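DyP-type peroxidase (Pleurotus ostreatus PC15, PDB 6FSK) probably uses a heme b cofactor and hydrogen peroxide to oxidise dyes and other substrates, probably including manganese(II) at a non-canonical site. Local coordinates at residues Asn6-Gly10 / Asp11-Gly15; Leu16-Thr20 / Glu21-Phe25. The protein carries 1 engineered substitution. All blocks are in the same frame, centred on the assembly; numbering follows the deposited sequence.

Contact 1. Residues Asn6-Gly10 / Asp11-Gly15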
ATOM      1  N   ASN A   6      -8.653 -16.537 -14.961  1.00 17.59           N
ATOM      2  CA  ASN A   6      -7.496 -16.917 -15.801  1.00 18.24           C
ATOM      3  C   ASN A   6      -6.842 -15.804 -16.562  1.00 17.33           C
ATOM      4  O   ASN A   6      -5.750 -16.011 -17.136  1.00 19.78           O
ATOM      5  CB  ASN A   6      -7.894 -17.953 -16.847  1.00 22.31           C
ATOM      6  CG  ASN A   6      -8.333 -19.214 -16.217  1.00 25.16           C
ATOM      7  OD1 ASN A   6      -7.577 -19.892 -15.560  1.00 24.94           O
ATOM      8  ND2 ASN A   6      -9.599 -19.533 -16.383  1.00 34.20           N
ATOM      9  N   ASN A   7      -7.477 -14.650 -16.654  1.00 16.22           N
ATOM     10  CA  ASN A   7      -7.004 -13.540 -17.468  1.00 15.26           C
ATOM     11  C   ASN A   7      -6.358 -12.439 -16.590  1.00 14.90           C
ATOM     12  O   ASN A   7      -5.792 -11.526 -17.134  1.00 16.36           O
ATOM     13  CB  ASN A   7      -8.104 -12.891 -18.337  1.00 18.54           C
ATOM     14  CG  ASN A   7      -7.569 -12.079 -19.474  1.00 21.34           C
ATOM     15  OD1 ASN A   7      -6.577 -12.441 -20.117  1.00 24.75           O
ATOM     16  ND2 ASN A   7      -8.167 -10.938 -19.656  1.00 26.25           N
ATOM     17  N   ILE A   8      -6.477 -12.583 -15.279  1.00 12.91           N
ATOM     18  CA  ILE A   8      -6.063 -11.495 -14.311  1.00 12.44           C
ATOM     19  C   ILE A   8      -4.799 -11.949 -13.583  1.00 10.84           C
ATOM     20  O   ILE A   8      -4.709 -13.062 -13.033  1.00 13.14           O
ATOM     21  CB  ILE A   8      -7.209 -11.240 -13.301  1.00 11.68           C
ATOM     22  CG1 ILE A   8      -8.395 -10.647 -14.057  1.00 12.54           C
ATOM     23  CG2 ILE A   8      -6.774 -10.244 -12.237  1.00 11.80           C
ATOM     24  CD1 ILE A   8      -9.735 -10.889 -13.377  1.00 14.47           C
ATOM     25  N   GLN A   9      -3.806 -11.083 -13.519  1.00 11.07           N
ATOM     26  CA  GLN A   9      -2.653 -11.398 -12.750  1.00 11.69           C
ATOM     27  C   GLN A   9      -2.951 -11.551 -11.277  1.00 11.10           C
ATOM     28  O   GLN A   9      -3.630 -10.730 -10.672  1.00 11.70           O
ATOM     29  CB  GLN A   9      -1.513 -10.370 -13.007  1.00 11.57           C
ATOM     30  CG  GLN A   9      -0.916 -10.389 -14.413  1.00 11.27           C
ATOM     31  CD  GLN A   9       0.392  -9.618 -14.465  1.00 10.73           C
ATOM     32  OE1 GLN A   9       1.326  -9.998 -13.742  1.00 12.00           O
ATOM     33  NE2 GLN A   9       0.489  -8.623 -15.322  1.00 11.10           N
ATOM     34  N   GLY A  10      -2.351 -12.606 -10.711  1.00 10.79           N
ATOM     35  CA  GLY A  10      -2.747 -13.133  -9.418  1.00 11.54           C
ATOM     36  C   GLY A  10      -2.417 -12.261  -8.201  1.00 13.03           C
ATOM     37  O   GLY A  10      -3.053 -12.378  -7.188  1.00 12.50           O
ATOM     38  N   ASP A  11      -1.517 -11.297  -8.364  1.00 10.79           N
ATOM     39  CA  ASP A  11      -1.318 -10.425  -7.216  1.00 11.00           C
ATOM     40  C   ASP A  11      -2.432  -9.457  -7.011  1.00 11.80           C
ATOM     41  O   ASP A  11      -2.528  -8.934  -5.872  1.00 12.11           O
ATOM     42  CB  ASP A  11      -0.029  -9.608  -7.336  1.00 10.89           C
ATOM     43  CG  ASP A  11       0.547  -9.162  -5.961  1.00 12.56           C
ATOM     44  OD1 ASP A  11       0.455  -9.981  -4.993  1.00 13.10           O
ATOM     45  OD2 ASP A  11       1.170  -8.085  -5.931  1.00 11.96           O
ATOM     46  N   ILE A  12      -3.268  -9.190  -8.019  1.00 10.97           N
ATOM     47  CA  ILE A  12      -4.267  -8.145  -7.952  1.00 11.21           C
ATOM     48  C   ILE A  12      -5.439  -8.693  -7.089  1.00 12.94           C
ATOM     49  O   ILE A  12      -5.798  -8.107  -6.113  1.00 14.23           O
ATOM     50  CB  ILE A  12      -4.746  -7.695  -9.357  1.00 11.33           C
ATOM     51  CG1 ILE A  12      -3.610  -7.232 -10.241  1.00 11.21           C
ATOM     52  CG2 ILE A  12      -5.809  -6.665  -9.243  1.00 11.96           C
ATOM     53  CD1 ILE A  12      -3.928  -7.229 -11.684  1.00 11.55           C
ATOM     54  N   LEU A  13      -6.096  -9.765  -7.547  1.00 13.48           N
ATOM     55  CA  LEU A  13      -7.208 -10.416  -6.844  1.00 13.80           C
ATOM     56  C   LEU A  13      -6.653 -11.763  -6.373  1.00 15.09           C
ATOM     57  O   LEU A  13      -6.311 -12.662  -7.159  1.00 16.67           O
ATOM     58  CB  LEU A  13      -8.420 -10.602  -7.729  1.00 15.42           C
ATOM     59  CG  LEU A  13      -9.098  -9.349  -8.255  1.00 16.29           C
ATOM     60  CD1 LEU A  13     -10.335  -9.693  -9.112  1.00 17.06           C
ATOM     61  CD2 LEU A  13      -9.527  -8.401  -7.156  1.00 17.89           C
ATOM     62  N   GLY A  14      -6.535 -11.862  -5.076  1.00 14.21           N
ATOM     63  CA  GLY A  14      -5.913 -12.974  -4.407  1.00 14.47           C
ATOM     64  C   GLY A  14      -4.711 -12.546  -3.645  1.00 15.29           C
ATOM     65  O   GLY A  14      -4.684 -12.514  -2.395  1.00 15.99           O
ATOM     66  N   GLY A  15      -3.701 -12.177  -4.403  1.00 13.49           N
ATOM     67  CA  GLY A  15      -2.432 -11.816  -3.792  1.00 12.96           C
ATOM     68  C   GLY A  15      -1.442 -12.979  -3.852  1.00 12.48           C
ATOM     69  O   GLY A  15      -1.774 -14.160  -3.458  1.00 14.38           O
TER
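Ile8 and Ile12 meet across a tight reversal of the chain, a beta turn over Gln9-Ile12 that runs on into a pi-turn over Gly10-Gly15. Their side chains cross at about a right angle, the methyl branch CG2 of Ile8 lying 4.2 Å from the terminal CD1 of Ile12. The torsions of Ile12 bring that methyl back over the preceding residues: CG1 stands beside the backbone N (chi1 -56°) and the chain continues extended, which sets CD1 3.7 Å from Gln9 O and 4.2 Å from Gln9 CB. Ile8 uses its other branch for a looser contact, CD1 to Leu13 CD1 at 4.5 Å.

Backbone angles of Gly10 and Asp11 fit a type I turn, and its closing bond is Ile12 N to Gln9 O at 3.1 Å, with the donor tilted 33° from the carbonyl plane. The amide end of Gln9 leaves the turn, and NE2 is taken by the carbonyl oxygens of Pro473 and Val77. Asp11 likewise carries its carboxylate to a distant strand, where OD2 is hydrogen-bonded to Tyr385 OH, while Arg356 binds the carbonyl oxygens of Asp11 and Ile12. This N-terminal loop is thereby tied to strands 74-80, 354-360 and 379-386 of the sheet and to the end of strand 462-472.

Gly14 has positive phi, a conformation that a CB would obstruct, and it lets the chain double back; Gly15 also has backbone angles that a CB would obstruct. The reversal brings Gly15 N to within 2.9 Å of Gly10 O, in the carbonyl plane and with a C=O...N angle of 159°.

Contact 2. Residues Leu16-Thr20 / Glu21-Phe25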
ATOM      1  N   LEU A  16      -0.206 -12.718  -4.284  1.00 12.65           N
ATOM      2  CA  LEU A  16       0.817 -13.780  -4.240  1.00 12.94           C
ATOM      3  C   LEU A  16       1.180 -14.124  -2.827  1.00 13.39           C
ATOM      4  O   LEU A  16       1.546 -13.213  -2.049  1.00 13.44           O
ATOM      5  CB  LEU A  16       2.078 -13.353  -4.989  1.00 14.13           C
ATOM      6  CG  LEU A  16       1.851 -12.813  -6.404  1.00 15.11           C
ATOM      7  CD1 LEU A  16       3.166 -12.359  -7.005  1.00 17.09           C
ATOM      8  CD2 LEU A  16       1.168 -13.789  -7.321  1.00 16.05           C
ATOM      9  N   PRO A  17       1.108 -15.421  -2.429  1.00 13.36           N
ATOM     10  CA  PRO A  17       1.484 -15.759  -1.095  1.00 12.71           C
ATOM     11  C   PRO A  17       3.009 -15.705  -0.971  1.00 13.89           C
ATOM     12  O   PRO A  17       3.743 -16.001  -1.930  1.00 14.69           O
ATOM     13  CB  PRO A  17       1.004 -17.207  -0.933  1.00 14.30           C
ATOM     14  CG  PRO A  17       0.967 -17.733  -2.261  1.00 15.10           C
ATOM     15  CD  PRO A  17       0.614 -16.585  -3.184  1.00 15.17           C
ATOM     16  N   LYS A  18       3.461 -15.260   0.195  1.00 13.66           N
ATOM     17  CA  LYS A  18       4.912 -15.077   0.351  1.00 13.30           C
ATOM     18  C   LYS A  18       5.409 -15.034   1.770  1.00 12.87           C
ATOM     19  O   LYS A  18       4.755 -14.465   2.682  1.00 14.97           O
ATOM     20  CB  LYS A  18       5.245 -13.750  -0.318  1.00 12.86           C
ATOM     21  CG  LYS A  18       4.421 -12.559   0.228  1.00 13.32           C
ATOM     22  CD  LYS A  18       4.475 -11.322  -0.680  1.00 13.40           C
ATOM     23  CE  LYS A  18       3.659 -10.129  -0.187  1.00 13.47           C
ATOM     24  NZ  LYS A  18       3.520  -9.112  -1.256  1.00 14.47           N
ATOM     25  N   ARG A  19       6.639 -15.478   1.929  1.00 12.67           N
ATOM     26  CA  ARG A  19       7.490 -15.129   3.026  1.00 14.97           C
ATOM     27  C   ARG A  19       8.594 -14.153   2.585  1.00 13.90           C
ATOM     28  O   ARG A  19       9.168 -13.424   3.427  1.00 12.66           O
ATOM     29  CB  ARG A  19       8.104 -16.408   3.635  1.00 18.29           C
ATOM     30  CG  ARG A  19       7.007 -17.214   4.357  1.00 24.10           C
ATOM     31  CD  ARG A  19       7.522 -18.442   5.107  1.00 31.38           C
ATOM     32  NE  ARG A  19       8.574 -18.213   6.097  1.00 39.45           N
ATOM     33  CZ  ARG A  19       9.891 -18.189   5.862  1.00 50.46           C
ATOM     34  NH1 ARG A  19      10.429 -18.356   4.646  1.00 51.65           N
ATOM     35  NH2 ARG A  19      10.712 -17.967   6.878  1.00 57.21           N
ATOM     36  N   THR A  20       8.918 -14.184   1.264  1.00 12.32           N
ATOM     37  CA  THR A  20       9.950 -13.330   0.670  1.00 12.11           C
ATOM     38  C   THR A  20       9.540 -12.976  -0.745  1.00 11.41           C
ATOM     39  O   THR A  20       8.764 -13.691  -1.392  1.00 11.28           O
ATOM     40  CB  THR A  20      11.347 -13.934   0.757  1.00 13.01           C
ATOM     41  OG1 THR A  20      12.352 -13.016   0.333  1.00 13.13           O
ATOM     42  CG2 THR A  20      11.441 -15.226  -0.055  1.00 14.77           C
ATOM     43  N   GLU A  21      10.005 -11.845  -1.197  1.00 10.45           N
ATOM     44  CA  GLU A  21       9.630 -11.324  -2.517  1.00 11.56           C
ATOM     45  C   GLU A  21      10.738 -10.470  -3.067  1.00 11.70           C
ATOM     46  O   GLU A  21      11.231  -9.589  -2.369  1.00 12.46           O
ATOM     47  CB  GLU A  21       8.283 -10.545  -2.430  1.00 11.42           C
ATOM     48  CG  GLU A  21       7.686 -10.142  -3.753  1.00 12.24           C
ATOM     49  CD  GLU A  21       6.284  -9.572  -3.587  1.00 12.19           C
ATOM     50  OE1 GLU A  21       6.039  -8.980  -2.538  1.00 13.07           O
ATOM     51  OE2 GLU A  21       5.473  -9.713  -4.571  1.00 12.87           O
ATOM     52  N   THR A  22      11.071 -10.652  -4.350  1.00 10.45           N
ATOM     53  CA  THR A  22      11.981  -9.784  -5.044  1.00 11.10           C
ATOM     54  C   THR A  22      11.286  -9.020  -6.155  1.00 10.33           C
ATOM     55  O   THR A  22      10.595  -9.602  -6.993  1.00 11.72           O
ATOM     56  CB  THR A  22      13.169 -10.563  -5.570  1.00 11.12           C
ATOM     57  OG1 THR A  22      13.902 -11.071  -4.442  1.00 12.42           O
ATOM     58  CG2 THR A  22      14.064  -9.694  -6.408  1.00 13.17           C
ATOM     59  N   TYR A  23      11.544  -7.701  -6.180  1.00  9.28           N
ATOM     60  CA  TYR A  23      11.088  -6.810  -7.219  1.00 10.25           C
ATOM     61  C   TYR A  23      12.286  -6.447  -8.109  1.00 10.88           C
ATOM     62  O   TYR A  23      13.248  -5.828  -7.607  1.00 10.82           O
ATOM     63  CB  TYR A  23      10.391  -5.572  -6.711  1.00  9.47           C
ATOM     64  CG  TYR A  23       9.104  -5.793  -5.984  1.00 10.58           C
ATOM     65  CD1 TYR A  23       9.086  -6.078  -4.639  1.00 11.78           C
ATOM     66  CD2 TYR A  23       7.873  -5.676  -6.685  1.00 10.34           C
ATOM     67  CE1 TYR A  23       7.885  -6.275  -3.946  1.00 12.51           C
ATOM     68  CE2 TYR A  23       6.675  -5.902  -6.039  1.00 11.08           C
ATOM     69  CZ  TYR A  23       6.680  -6.185  -4.668  1.00 10.95           C
ATOM     70  OH  TYR A  23       5.416  -6.371  -4.047  1.00 13.23           O
ATOM     71  N   PHE A  24      12.234  -6.888  -9.364  1.00 10.06           N
ATOM     72  CA  PHE A  24      13.292  -6.681 -10.329  1.00 10.74           C
ATOM     73  C   PHE A  24      12.865  -5.583 -11.326  1.00 10.21           C
ATOM     74  O   PHE A  24      11.969  -5.764 -12.194  1.00 11.49           O
ATOM     75  CB  PHE A  24      13.601  -7.995 -11.041  1.00 11.03           C
ATOM     76  CG  PHE A  24      14.654  -7.927 -12.098  1.00 12.21           C
ATOM     77  CD1 PHE A  24      15.995  -8.032 -11.676  1.00 13.45           C
ATOM     78  CD2 PHE A  24      14.346  -7.723 -13.458  1.00 12.24           C
ATOM     79  CE1 PHE A  24      17.025  -7.987 -12.652  1.00 16.18           C
ATOM     80  CE2 PHE A  24      15.393  -7.664 -14.441  1.00 15.07           C
ATOM     81  CZ  PHE A  24      16.688  -7.788 -14.004  1.00 13.34           C
ATOM     82  N   PHE A  25      13.487  -4.409 -11.210  1.00 10.53           N
ATOM     83  CA  PHE A  25      13.140  -3.242 -12.016  1.00 10.50           C
ATOM     84  C   PHE A  25      14.059  -3.151 -13.245  1.00 11.68           C
ATOM     85  O   PHE A  25      15.268  -3.271 -13.114  1.00 12.91           O
ATOM     86  CB  PHE A  25      13.241  -1.959 -11.201  1.00 10.01           C
ATOM     87  CG  PHE A  25      12.357  -1.954  -9.986  1.00 10.31           C
ATOM     88  CD1 PHE A  25      11.046  -1.587 -10.131  1.00 11.35           C
ATOM     89  CD2 PHE A  25      12.812  -2.261  -8.731  1.00 10.44           C
ATOM     90  CE1 PHE A  25      10.180  -1.544  -9.011  1.00 10.84           C
ATOM     91  CE2 PHE A  25      11.939  -2.253  -7.624  1.00 10.45           C
ATOM     92  CZ  PHE A  25      10.637  -1.919  -7.785  1.00 10.46           C
TER
HETATM   93  O   HOH W   1      13.025 -12.860  -2.503  1.00 14.15           O
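The carboxylate of Glu21 has Lys18 on one face and the Tyr23 ring on the other. The methylenes of Lys18 rise on the first side, with CD 3.4 Å from Glu21 OE1, and the ammonium then bends down toward the rim: NZ reaches OE1 at 2.8 Å on its syn side, 32° out of the carboxylate plane. Leu16 lies near the other oxygen, its CD1 4.3 Å from Glu21 OE2. On the second face lies the ring of Tyr23, whose CE1 is 3.7 Å from Glu21 CD; the carboxylate sits over the margin of that ring, tilted to it. The ring of Phe137 in turn packs on Tyr23 with planes about 25° apart.

Lys18 reaches this place because its CG sits between the backbone N and the carbonyl carbon (chi1 55°), after which the chain is extended. Glu21 is also extended, its CG anti to the backbone N. The backbone helps as well: Arg19 and Thr20 both face Gly140 in a classic beta bulge, consistent with residues three apart, Lys18 and Glu21, emerging on the same side where strand 20-28 begins.

Thr20 and Thr22 project from the other side of the strand, toward helix 144-156. A water links them, giving a proton to Thr20 OG1 at 2.9 Å and lying 2.8 Å from Thr22 OG1. Thr20 OG1 is tied also to Gly174 O on the adjoining strand.

Since Lys18 NZ is hydrogen-bonded to Arg356 O too, the ammonium joins the start of strand 20-28 to the distant strand 354-360. The salt bridge probably compensates the charge of the buried Glu21 carboxylate and would favour its ionised form.

Overall arrangement
Contact 1 leads directly into contact 2 along the chain, their centres 14 Å apart: the turns of 6-15 deliver the backbone to strand 20-28 of the large antiparallel sheet. The junction is held by Asp11 OD1, 2.9 Å from Leu16 N in a probable hydrogen bond, and by Leu16 CD2 packing 4.0 Å from Gly10 C. Arg356 is common to both contacts, through its guanidinium in the first and its carbonyl oxygen in the second. The neighbouring Arg355 binds heme b, and its side chain is about 9 Å from those of Asp11 and Lys18. The Lys18 side chain is about 13 Å from the heme, so Lys18 does not touch it, and the contacts adjoin heme-binding residues without reaching the cofactor.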